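Local coordinates for CpuTA1 (PDB 5K3W), which belongs to the class IV aminotransferase family and binds pyridoxal-5'-phosphate, as a protein of two chains, at residues P66-E70 / R94-L98; E113-I119 / W133-G139; F142-R146 / V272-P277; L260-L266 / L281-P287. All blocks are in the same frame, centred on the assembly; numbering follows the deposited sequence.

Interaction 1. Residues P66-E70 / R94-L98; sequences PQALE and REAVL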
# COMPACT_ATOMS: atom_id res chain seq x y z
N PRO A 66 -25.93 8.24 -4.41
CA PRO A 66 -24.79 7.32 -4.52
C PRO A 66 -25.19 6.05 -5.27
O PRO A 66 -26.19 5.40 -4.94
CB PRO A 66 -24.44 7.02 -3.06
CG PRO A 66 -25.22 8.01 -2.24
CD PRO A 66 -26.42 8.35 -3.03
N GLN A 67 -24.40 5.68 -6.26
CA GLN A 67 -24.71 4.50 -7.05
C GLN A 67 -24.25 3.22 -6.36
O GLN A 67 -23.12 3.14 -5.86
CB GLN A 67 -24.07 4.58 -8.43
CG GLN A 67 -24.56 5.70 -9.30
CD GLN A 67 -23.99 5.60 -10.70
OE1 GLN A 67 -22.81 5.28 -10.88
NE2 GLN A 67 -24.82 5.85 -11.69
N ALA A 68 -25.12 2.21 -6.37
CA ALA A 68 -24.76 0.88 -5.88
C ALA A 68 -24.28 0.93 -4.43
O ALA A 68 -23.38 0.19 -4.03
CB ALA A 68 -23.71 0.23 -6.78
N LEU A 69 -24.91 1.80 -3.63
CA LEU A 69 -24.38 2.10 -2.30
C LEU A 69 -24.24 0.84 -1.45
O LEU A 69 -23.24 0.66 -0.75
CB LEU A 69 -25.26 3.13 -1.59
CG LEU A 69 -24.76 3.57 -0.20
CD1 LEU A 69 -23.35 4.12 -0.27
CD2 LEU A 69 -25.69 4.56 0.49
N GLU A 70 -25.24 -0.06 -1.51
CA GLU A 70 -25.20 -1.24 -0.65
C GLU A 70 -24.11 -2.21 -1.09
O GLU A 70 -23.42 -2.79 -0.25
CB GLU A 70 -26.58 -1.92 -0.62
CG GLU A 70 -26.70 -3.10 0.34
CD GLU A 70 -26.70 -2.69 1.83
OE1 GLU A 70 -26.94 -1.51 2.15
OE2 GLU A 70 -26.47 -3.56 2.68
N ARG A 94 -23.37 4.18 5.86
CA ARG A 94 -24.47 4.60 4.99
C ARG A 94 -24.94 6.00 5.36
O ARG A 94 -25.02 6.89 4.52
CB ARG A 94 -25.61 3.59 5.08
CG ARG A 94 -26.82 3.97 4.24
CD ARG A 94 -27.97 2.99 4.41
NE ARG A 94 -27.58 1.61 4.15
CZ ARG A 94 -27.58 0.63 5.06
NH1 ARG A 94 -27.98 0.87 6.31
NH2 ARG A 94 -27.20 -0.59 4.72
N GLU A 95 -25.24 6.20 6.64
CA GLU A 95 -25.69 7.51 7.10
C GLU A 95 -24.64 8.57 6.81
O GLU A 95 -24.98 9.69 6.40
CB GLU A 95 -26.04 7.44 8.59
CG GLU A 95 -27.43 6.86 8.87
CD GLU A 95 -28.56 7.87 8.64
OE1 GLU A 95 -28.56 8.91 9.32
OE2 GLU A 95 -29.45 7.63 7.78
N ALA A 96 -23.36 8.23 7.02
CA ALA A 96 -22.30 9.20 6.80
C ALA A 96 -22.24 9.64 5.34
O ALA A 96 -22.07 10.83 5.06
CB ALA A 96 -20.95 8.62 7.23
N VAL A 97 -22.38 8.70 4.40
CA VAL A 97 -22.29 9.06 2.99
C VAL A 97 -23.46 9.95 2.58
O VAL A 97 -23.28 10.94 1.86
CB VAL A 97 -22.21 7.78 2.13
CG1 VAL A 97 -22.41 8.12 0.67
CG2 VAL A 97 -20.88 7.05 2.35
N LEU A 98 -24.67 9.62 3.04
CA LEU A 98 -25.84 10.40 2.66
C LEU A 98 -25.81 11.79 3.28
O LEU A 98 -26.16 12.77 2.62
CB LEU A 98 -27.11 9.65 3.05
CG LEU A 98 -27.29 8.33 2.30
CD1 LEU A 98 -28.56 7.62 2.70
CD2 LEU A 98 -27.27 8.61 0.81
O HOH W 1 -27.01 1.27 1.44

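Interaction 2. Residues E113-I119 / W133-G139; sequences ELFAKLI and WVFVDEG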
# COMPACT_ATOMS: atom_id res chain seq x y z
N GLU A 113 -21.29 15.64 -11.68
CA GLU A 113 -21.06 14.32 -11.11
C GLU A 113 -20.18 14.47 -9.88
O GLU A 113 -19.11 15.10 -9.94
CB GLU A 113 -20.40 13.40 -12.13
CG GLU A 113 -21.01 13.42 -13.52
CD GLU A 113 -20.33 12.44 -14.49
OE1 GLU A 113 -19.38 11.72 -14.07
OE2 GLU A 113 -20.74 12.40 -15.67
N LEU A 114 -20.62 13.91 -8.76
CA LEU A 114 -19.79 13.91 -7.56
C LEU A 114 -19.33 12.49 -7.27
O LEU A 114 -19.76 11.52 -7.90
CB LEU A 114 -20.56 14.46 -6.36
CG LEU A 114 -21.45 15.68 -6.54
CD1 LEU A 114 -22.24 15.88 -5.26
CD2 LEU A 114 -20.64 16.92 -6.88
N PHE A 115 -18.45 12.39 -6.28
CA PHE A 115 -18.08 11.09 -5.75
C PHE A 115 -17.96 11.20 -4.23
O PHE A 115 -17.75 12.28 -3.67
CB PHE A 115 -16.78 10.56 -6.39
CG PHE A 115 -15.56 11.31 -6.00
CD1 PHE A 115 -15.24 12.51 -6.61
CD2 PHE A 115 -14.74 10.85 -4.98
CE1 PHE A 115 -14.12 13.24 -6.24
CE2 PHE A 115 -13.61 11.55 -4.60
CZ PHE A 115 -13.30 12.76 -5.24
N ALA A 116 -18.13 10.06 -3.58
CA ALA A 116 -17.90 9.90 -2.16
C ALA A 116 -16.78 8.89 -2.00
O ALA A 116 -16.75 7.87 -2.70
CB ALA A 116 -19.16 9.42 -1.44
N LYS A 117 -15.84 9.18 -1.11
CA LYS A 117 -14.73 8.29 -0.84
C LYS A 117 -14.77 7.89 0.62
O LYS A 117 -14.86 8.75 1.50
CB LYS A 117 -13.38 8.95 -1.19
CG LYS A 117 -12.18 8.08 -0.79
CD LYS A 117 -10.93 8.38 -1.61
CE LYS A 117 -10.93 7.60 -2.91
NZ LYS A 117 -9.69 7.85 -3.71
N LEU A 118 -14.72 6.59 0.87
CA LEU A 118 -14.75 6.04 2.23
C LEU A 118 -13.36 5.51 2.56
O LEU A 118 -12.79 4.73 1.78
CB LEU A 118 -15.79 4.93 2.36
CG LEU A 118 -17.30 5.21 2.21
CD1 LEU A 118 -17.65 5.93 0.90
CD2 LEU A 118 -18.09 3.89 2.33
N ILE A 119 -12.83 5.90 3.71
CA ILE A 119 -11.49 5.49 4.10
C ILE A 119 -11.53 4.94 5.52
O ILE A 119 -11.93 5.65 6.45
CB ILE A 119 -10.49 6.64 3.98
CG1 ILE A 119 -10.31 6.99 2.50
CG2 ILE A 119 -9.16 6.27 4.62
CD1 ILE A 119 -9.46 8.19 2.27
N TRP A 133 -13.18 7.97 7.64
CA TRP A 133 -13.51 9.25 7.04
C TRP A 133 -14.38 9.03 5.82
O TRP A 133 -14.30 8.00 5.15
CB TRP A 133 -12.26 10.03 6.62
CG TRP A 133 -11.39 10.45 7.74
CD1 TRP A 133 -11.53 11.57 8.50
CD2 TRP A 133 -10.21 9.78 8.20
NE1 TRP A 133 -10.52 11.64 9.43
CE2 TRP A 133 -9.69 10.55 9.27
CE3 TRP A 133 -9.55 8.61 7.83
CZ2 TRP A 133 -8.53 10.19 9.97
CZ3 TRP A 133 -8.40 8.24 8.54
CH2 TRP A 133 -7.90 9.04 9.59
N VAL A 134 -15.20 10.03 5.51
CA VAL A 134 -15.91 10.12 4.25
C VAL A 134 -15.72 11.53 3.73
O VAL A 134 -15.92 12.49 4.49
CB VAL A 134 -17.42 9.83 4.40
CG1 VAL A 134 -18.13 9.92 3.04
CG2 VAL A 134 -17.66 8.48 5.04
N PHE A 135 -15.37 11.67 2.46
CA PHE A 135 -15.48 12.99 1.86
C PHE A 135 -16.21 12.92 0.52
O PHE A 135 -16.18 11.91 -0.18
CB PHE A 135 -14.12 13.70 1.72
CG PHE A 135 -13.12 13.00 0.83
CD1 PHE A 135 -13.06 13.30 -0.52
CD2 PHE A 135 -12.21 12.11 1.36
CE1 PHE A 135 -12.12 12.69 -1.34
CE2 PHE A 135 -11.27 11.49 0.55
CZ PHE A 135 -11.23 11.78 -0.80
N VAL A 136 -16.88 14.02 0.20
CA VAL A 136 -17.64 14.17 -1.03
C VAL A 136 -17.07 15.35 -1.81
O VAL A 136 -16.70 16.37 -1.22
CB VAL A 136 -19.14 14.40 -0.73
CG1 VAL A 136 -19.91 14.66 -2.01
CG2 VAL A 136 -19.73 13.20 0.04
N ASP A 137 -16.99 15.23 -3.12
CA ASP A 137 -16.42 16.31 -3.90
C ASP A 137 -16.75 16.08 -5.37
O ASP A 137 -17.20 14.99 -5.76
CB ASP A 137 -14.91 16.43 -3.70
CG ASP A 137 -14.34 17.73 -4.23
OD1 ASP A 137 -15.14 18.64 -4.56
OD2 ASP A 137 -13.10 17.85 -4.31
N GLU A 138 -16.52 17.11 -6.17
CA GLU A 138 -16.75 17.03 -7.60
C GLU A 138 -15.78 16.04 -8.23
O GLU A 138 -14.60 15.98 -7.86
CB GLU A 138 -16.60 18.41 -8.24
CG GLU A 138 -17.54 18.64 -9.39
CD GLU A 138 -17.69 20.11 -9.74
OE1 GLU A 138 -18.57 20.43 -10.58
OE2 GLU A 138 -16.93 20.95 -9.19
N GLY A 139 -16.28 15.25 -9.17
CA GLY A 139 -15.46 14.25 -9.81
C GLY A 139 -14.64 14.82 -10.94
O GLY A 139 -14.89 15.91 -11.45

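Interaction 3. Residues F142-R146 / V272-P277; sequences FSQQR and VRQAAP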
# COMPACT_ATOMS: atom_id res chain seq x y z
N PHE A 142 -14.30 12.92 -17.07
CA PHE A 142 -13.92 11.72 -17.80
C PHE A 142 -14.58 11.63 -19.18
O PHE A 142 -14.62 10.54 -19.77
CB PHE A 142 -14.27 10.46 -17.01
CG PHE A 142 -13.42 10.24 -15.80
CD1 PHE A 142 -12.08 9.87 -15.94
CD2 PHE A 142 -13.96 10.34 -14.53
CE1 PHE A 142 -11.29 9.64 -14.83
CE2 PHE A 142 -13.18 10.11 -13.41
CZ PHE A 142 -11.84 9.77 -13.56
N SER A 143 -15.10 12.74 -19.70
CA SER A 143 -15.84 12.67 -20.96
C SER A 143 -14.98 12.12 -22.09
O SER A 143 -15.45 11.34 -22.92
CB SER A 143 -16.38 14.04 -21.33
OG SER A 143 -15.34 14.99 -21.27
N GLN A 144 -13.71 12.54 -22.14
CA GLN A 144 -12.83 12.06 -23.19
C GLN A 144 -12.54 10.57 -23.03
O GLN A 144 -12.68 9.79 -23.99
CB GLN A 144 -11.55 12.89 -23.20
CG GLN A 144 -10.81 12.84 -24.50
CD GLN A 144 -11.71 13.18 -25.67
OE1 GLN A 144 -12.56 14.08 -25.57
NE2 GLN A 144 -11.54 12.46 -26.79
N GLN A 145 -12.16 10.14 -21.82
CA GLN A 145 -11.86 8.72 -21.60
C GLN A 145 -13.08 7.84 -21.90
O GLN A 145 -12.92 6.72 -22.40
CB GLN A 145 -11.35 8.50 -20.17
CG GLN A 145 -10.16 9.41 -19.78
CD GLN A 145 -9.04 8.70 -19.00
OE1 GLN A 145 -9.27 7.94 -18.04
NE2 GLN A 145 -7.80 8.96 -19.41
N ARG A 146 -14.29 8.33 -21.63
CA ARG A 146 -15.48 7.57 -21.98
C ARG A 146 -15.63 7.35 -23.48
O ARG A 146 -16.44 6.50 -23.88
CB ARG A 146 -16.73 8.26 -21.42
CG ARG A 146 -16.78 8.22 -19.91
CD ARG A 146 -18.00 8.91 -19.34
NE ARG A 146 -17.86 8.96 -17.89
CZ ARG A 146 -18.59 9.70 -17.07
NH1 ARG A 146 -19.55 10.49 -17.55
NH2 ARG A 146 -18.36 9.67 -15.77
N VAL A 272 -16.38 5.72 -11.00
CA VAL A 272 -16.43 7.14 -11.35
C VAL A 272 -16.29 7.35 -12.85
O VAL A 272 -17.05 8.11 -13.46
CB VAL A 272 -15.37 7.93 -10.57
CG1 VAL A 272 -15.31 9.36 -11.08
CG2 VAL A 272 -15.71 7.93 -9.11
N ARG A 273 -15.30 6.71 -13.48
CA ARG A 273 -15.13 6.86 -14.92
C ARG A 273 -16.25 6.16 -15.69
O ARG A 273 -16.56 6.55 -16.82
CB ARG A 273 -13.76 6.32 -15.33
CG ARG A 273 -13.43 6.51 -16.80
CD ARG A 273 -11.97 6.18 -17.08
NE ARG A 273 -11.67 4.78 -16.78
CZ ARG A 273 -10.47 4.24 -16.90
NH1 ARG A 273 -9.46 4.97 -17.31
NH2 ARG A 273 -10.28 2.96 -16.59
N GLN A 274 -16.88 5.15 -15.08
CA GLN A 274 -17.89 4.35 -15.75
C GLN A 274 -17.22 3.48 -16.81
O GLN A 274 -16.24 2.79 -16.51
CB GLN A 274 -18.99 5.24 -16.32
CG GLN A 274 -19.60 6.21 -15.28
CD GLN A 274 -20.55 5.54 -14.24
OE1 GLN A 274 -20.84 4.34 -14.28
NE2 GLN A 274 -21.04 6.35 -13.32
N ALA A 275 -17.70 3.48 -18.05
CA ALA A 275 -17.19 2.57 -19.07
C ALA A 275 -16.25 3.32 -20.01
O ALA A 275 -16.66 4.26 -20.69
CB ALA A 275 -18.33 1.94 -19.87
N ALA A 276 -14.99 2.89 -20.04
CA ALA A 276 -14.01 3.47 -20.96
C ALA A 276 -13.66 2.46 -22.04
O ALA A 276 -12.99 1.46 -21.74
CB ALA A 276 -12.76 3.92 -20.20
N PRO A 277 -14.05 2.69 -23.29
CA PRO A 277 -13.75 1.71 -24.34
C PRO A 277 -12.29 1.77 -24.77
O PRO A 277 -11.68 2.84 -24.82
CB PRO A 277 -14.69 2.12 -25.49
CG PRO A 277 -14.84 3.61 -25.32
CD PRO A 277 -14.72 3.89 -23.82

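Interaction 4. Residues L260-L266 / L281-P287; sequences LRDAEAL and LDDREYP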
# COMPACT_ATOMS: atom_id res chain seq x y z
N LEU A 260 -7.67 -12.50 -24.57
CA LEU A 260 -7.87 -11.05 -24.49
C LEU A 260 -7.50 -10.34 -25.79
O LEU A 260 -8.17 -9.39 -26.21
CB LEU A 260 -7.05 -10.52 -23.32
CG LEU A 260 -7.22 -9.14 -22.73
CD1 LEU A 260 -8.52 -9.08 -21.95
CD2 LEU A 260 -6.01 -8.86 -21.83
N ARG A 261 -6.40 -10.78 -26.44
CA ARG A 261 -5.99 -10.18 -27.71
C ARG A 261 -7.00 -10.42 -28.81
O ARG A 261 -7.16 -9.57 -29.69
CB ARG A 261 -4.65 -10.76 -28.16
CG ARG A 261 -3.64 -10.93 -27.07
CD ARG A 261 -2.76 -9.71 -26.96
NE ARG A 261 -1.83 -9.81 -25.84
CZ ARG A 261 -1.11 -8.79 -25.38
NH1 ARG A 261 -1.22 -7.60 -25.95
NH2 ARG A 261 -0.29 -8.97 -24.35
N ASP A 262 -7.66 -11.58 -28.81
CA ASP A 262 -8.59 -11.96 -29.86
C ASP A 262 -9.99 -11.41 -29.65
O ASP A 262 -10.90 -11.78 -30.40
CB ASP A 262 -8.66 -13.48 -29.99
CG ASP A 262 -7.30 -14.11 -30.25
OD1 ASP A 262 -6.46 -13.49 -30.94
OD2 ASP A 262 -7.07 -15.23 -29.75
N ALA A 263 -10.19 -10.56 -28.65
CA ALA A 263 -11.52 -10.05 -28.36
C ALA A 263 -11.98 -9.07 -29.44
O ALA A 263 -11.17 -8.43 -30.12
CB ALA A 263 -11.53 -9.36 -27.00
N GLU A 264 -13.29 -8.97 -29.60
CA GLU A 264 -13.82 -8.03 -30.59
C GLU A 264 -13.85 -6.61 -30.06
O GLU A 264 -13.61 -5.66 -30.81
CB GLU A 264 -15.22 -8.46 -31.03
CG GLU A 264 -15.20 -9.50 -32.12
CD GLU A 264 -16.31 -10.51 -31.97
OE1 GLU A 264 -17.44 -10.10 -31.60
OE2 GLU A 264 -16.05 -11.71 -32.20
N ALA A 265 -14.16 -6.44 -28.77
CA ALA A 265 -14.11 -5.12 -28.14
C ALA A 265 -13.76 -5.32 -26.68
O ALA A 265 -13.96 -6.40 -26.11
CB ALA A 265 -15.42 -4.35 -28.29
N LEU A 266 -13.22 -4.25 -26.07
CA LEU A 266 -12.81 -4.26 -24.67
C LEU A 266 -13.22 -2.96 -24.00
O LEU A 266 -13.18 -1.89 -24.61
CB LEU A 266 -11.30 -4.43 -24.51
CG LEU A 266 -10.66 -5.66 -25.13
CD1 LEU A 266 -9.16 -5.50 -25.08
CD2 LEU A 266 -11.09 -6.90 -24.38
N LEU A 281 -4.72 -1.98 -27.43
CA LEU A 281 -4.16 -2.77 -26.34
C LEU A 281 -2.77 -3.20 -26.79
O LEU A 281 -2.65 -3.98 -27.75
CB LEU A 281 -5.04 -3.96 -25.99
CG LEU A 281 -4.53 -4.80 -24.81
CD1 LEU A 281 -4.52 -3.94 -23.56
CD2 LEU A 281 -5.34 -6.10 -24.61
N ASP A 282 -1.74 -2.68 -26.14
CA ASP A 282 -0.37 -2.94 -26.54
C ASP A 282 -0.17 -2.63 -28.02
O ASP A 282 0.47 -3.37 -28.76
CB ASP A 282 0.02 -4.39 -26.23
CG ASP A 282 0.06 -4.67 -24.75
OD1 ASP A 282 0.43 -3.75 -23.96
OD2 ASP A 282 -0.25 -5.82 -24.36
N ASP A 283 -0.75 -1.52 -28.46
CA ASP A 283 -0.59 -1.00 -29.82
C ASP A 283 -1.28 -1.84 -30.89
O ASP A 283 -1.22 -1.46 -32.07
CB ASP A 283 0.89 -0.83 -30.18
CG ASP A 283 1.58 0.21 -29.32
OD1 ASP A 283 1.02 1.32 -29.16
OD2 ASP A 283 2.67 -0.09 -28.79
N ARG A 284 -1.92 -2.96 -30.55
CA ARG A 284 -2.90 -3.55 -31.45
C ARG A 284 -4.18 -2.73 -31.36
O ARG A 284 -4.63 -2.41 -30.25
CB ARG A 284 -3.16 -5.01 -31.10
CG ARG A 284 -4.45 -5.55 -31.73
CD ARG A 284 -4.61 -7.07 -31.58
NE ARG A 284 -3.77 -7.81 -32.53
CZ ARG A 284 -2.65 -8.45 -32.20
NH1 ARG A 284 -1.95 -9.09 -33.13
NH2 ARG A 284 -2.25 -8.45 -30.93
N GLU A 285 -4.74 -2.37 -32.51
CA GLU A 285 -5.97 -1.57 -32.55
C GLU A 285 -7.19 -2.43 -32.31
O GLU A 285 -7.25 -3.60 -32.72
CB GLU A 285 -6.14 -0.86 -33.89
CG GLU A 285 -4.84 -0.44 -34.55
CD GLU A 285 -4.56 1.03 -34.39
OE1 GLU A 285 -5.13 1.66 -33.47
OE2 GLU A 285 -3.77 1.56 -35.19
N TYR A 286 -8.19 -1.84 -31.67
CA TYR A 286 -9.47 -2.45 -31.42
C TYR A 286 -10.57 -1.48 -31.81
O TYR A 286 -10.47 -0.28 -31.53
CB TYR A 286 -9.60 -2.84 -29.94
CG TYR A 286 -8.72 -4.01 -29.57
CD1 TYR A 286 -7.36 -3.84 -29.36
CD2 TYR A 286 -9.24 -5.30 -29.47
CE1 TYR A 286 -6.55 -4.91 -29.05
CE2 TYR A 286 -8.44 -6.37 -29.16
CZ TYR A 286 -7.09 -6.17 -28.95
OH TYR A 286 -6.27 -7.22 -28.64
N PRO A 287 -11.63 -1.97 -32.46
CA PRO A 287 -12.72 -1.07 -32.84
C PRO A 287 -13.54 -0.67 -31.62
O PRO A 287 -13.70 -1.44 -30.67
CB PRO A 287 -13.54 -1.91 -33.83
CG PRO A 287 -13.28 -3.32 -33.41
CD PRO A 287 -11.91 -3.37 -32.80
O HOH W 2 -3.30 -6.76 -27.92
O HOH W 3 -12.66 -2.02 -27.97

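Interaction 1. Residues P66-E70 / R94-L98
E70 and R94 form the salt bridge of this contact, NH2 of R94 reaching OE1 of E70 at 2.7 Å with a nearly straight N-H...O angle of 159°. The oxygen offers its syn lone pair, on the side of its partner oxygen, and lies close to the guanidinium plane, the two flat groups being nearly coplanar, 18° apart. One water doubles the link: it accepts from NE of R94 at 2.8 Å and donates to OE1 of E70 at 2.9 Å, so OE1 receives two bonds and two nitrogens of the guanidinium edge are engaged. R94 starts with CG anti to its backbone N (chi1 178°) and bends at chi3, which carries the charged end across to E70, while its CG stays behind against L69. Here the start of helix 69-82, with A68 at its N-cap, meets the N-terminal half of helix 90-108, and both helices flank the antiparallel sheet of the small alpha/beta domain. Inward from the charges, CD2 of L69 rests on CG of R94 at 4.0 Å, and its other methyl, CD1, faces CG1 of V97 at 4.2 Å. P66, a compact ring at the end of strand 65-66, presents CG to CD2 of L98 at 3.7 Å and to CG1 of V97. Branched V97 also turns to A116 and L118 of the sheet, whereas P66 and L69 lean on I59.

Interaction 2. Residues E113-I119 / W133-G139
The ring of F135 stands beside the chain of K117, a close fit between two antiparallel strands whose directions differ by 164°. CB of K117 lies over one face of the F135 ring, 3.9 Å from its centroid, a CH-pi contact; the lysine's CG and CD follow the same ring before the chain bends at chi3 and its amino end leads away. On one side of K117, CE2 of F115 meets CE1 of F135 at 3.8 Å; on the other, CD1 of I119 touches the edge of the F135 ring at 4.1 Å, at CE2. CG2 of I119 in turn abuts the edge of the W133 indole at CE3, 4.0 Å away. At the far end CA of G139 comes to 3.6 Å from CD1 of F115, at the ring edge, while its N bonds to O of E113. Small A116 fits beside V136 on the other face, CB to CG2 4.1 Å. Six strand-to-strand backbone bonds make this a regular beta hairpin. The strands lie between 54-62 and 5-9 in the sheet; A116, L118, V134 and V136 are on the side packed by helix 90-108, whereas K117, I119, W133 and F135 touch the second subunit.

Interaction 3. Residues F142-R146 / V272-P277
V272 and R273 meet F142 and R146 where the loop between strands 131-138 and 149-155 is tied to edge strand 274-278 of the mixed sheet and to the loop ahead of it. V272, its side chain about 7 Å from the bound pyridoxal-5'-phosphate, places a methyl, CG1, at the edge of the F142 ring, and its carbonyl O accepts from NH2 of R146 at 3.1 Å, almost in the guanidinium plane. R273 contributes from both ends. Its backbone O takes NE of R146 at 2.9 Å, the donor lying above the carbonyl plane, while its CB sits over the centre of the F142 ring, 3.9 Å from the centroid, as a CH-pi contact. Beyond a bend at chi3 (62°) its NH1 reaches OE1 of Q145 at 3.1 Å, in the guanidinium plane; NH2 has a stronger partner in D195, by salt bridge. Q274, with positive phi (70°), begins the strand and lays CG over one face of the R146 guanidinium, 3.7 Å from NH2; its amide nitrogen bonds to Q67. A275 gives its N to N297, and its small side chain fits against helix 290-307. A276 puts CB 3.6 Å from O of Q145. P277, whose ring nitrogen cannot donate, turns CD toward O of R146. NH2 of the extended R146 chain is also held by E113. An arginine suits this place because its donors, spread along one edge, can bond two successive backbone carbonyls at once, V272 O near the plane and R273 O tilted from it, while the E113 carboxylate would probably steady its positive charge.

Interaction 4. Residues L260-L266 / L281-P287
In the charge pair, NH1 of R261 meets OD2 of D282 at 2.6 Å, the oxygen offering its anti lone pair, and NH2 adds a weak bond to the same oxygen; the two flat groups are 34° apart. OD2 is also bonded by T153. D282 lies in the type I' turn from L281 to R284, its side chain pointing to R261, whose chain, bent at chi2 (-92°), swings across. Among the other hydrogen bonds, OH of Y286 donates to O of R261, at the end of helix 257-261, at 2.7 Å, meeting the carbonyl from the side, at a C=O...O angle of 106°. One water accepts from NH1 of R261 at 3.0 Å and donates both to OH of Y286 and to O of L281, tying the salt bridge to the tyrosine. A second water accepts from N of L266 and lies 3.0 Å from O of P287. The P287 ring rests on the E264 carbonyl, CD 3.5 Å from O. Apolar contacts lie behind: CD1 of L266 sits over one face of the Y286 ring, toward its rim, and reaches CD2 of L281 at 3.9 Å. CD2 of L260 meets the same methyl at 4.0 Å. Around them, L260, A263 and L266 lean on strand 212-217, where E264 and A265 both face L216 in a classic beta bulge, while L281 packs on strands 149-155 and 195-199.

How the interactions relate
Interactions 1 and 2 share one domain, their centres about 11 Å apart: V97 CG2 meets L118 CD1 at 3.7 Å, helix packing on hairpin. Interaction 3 touches both: E113 OE1 of interaction 2 and R146 NH2 of interaction 3 form a salt bridge of 2.9 Å, and Q67 OE1 of interaction 1 probably bonds to Q274 NE2 of interaction 3, at 3.2 Å. Interactions 3 and 4, centres about 17 Å apart, adjoin in sequence without otherwise touching, and reach one sheet. Pyridoxal-5'-phosphate lies about 7, 9, 11 and 14 Å from the side chains of V272, K117, L69 and L260, in that order; 3-aminobenzoic acid lies about 6 Å from that of E138.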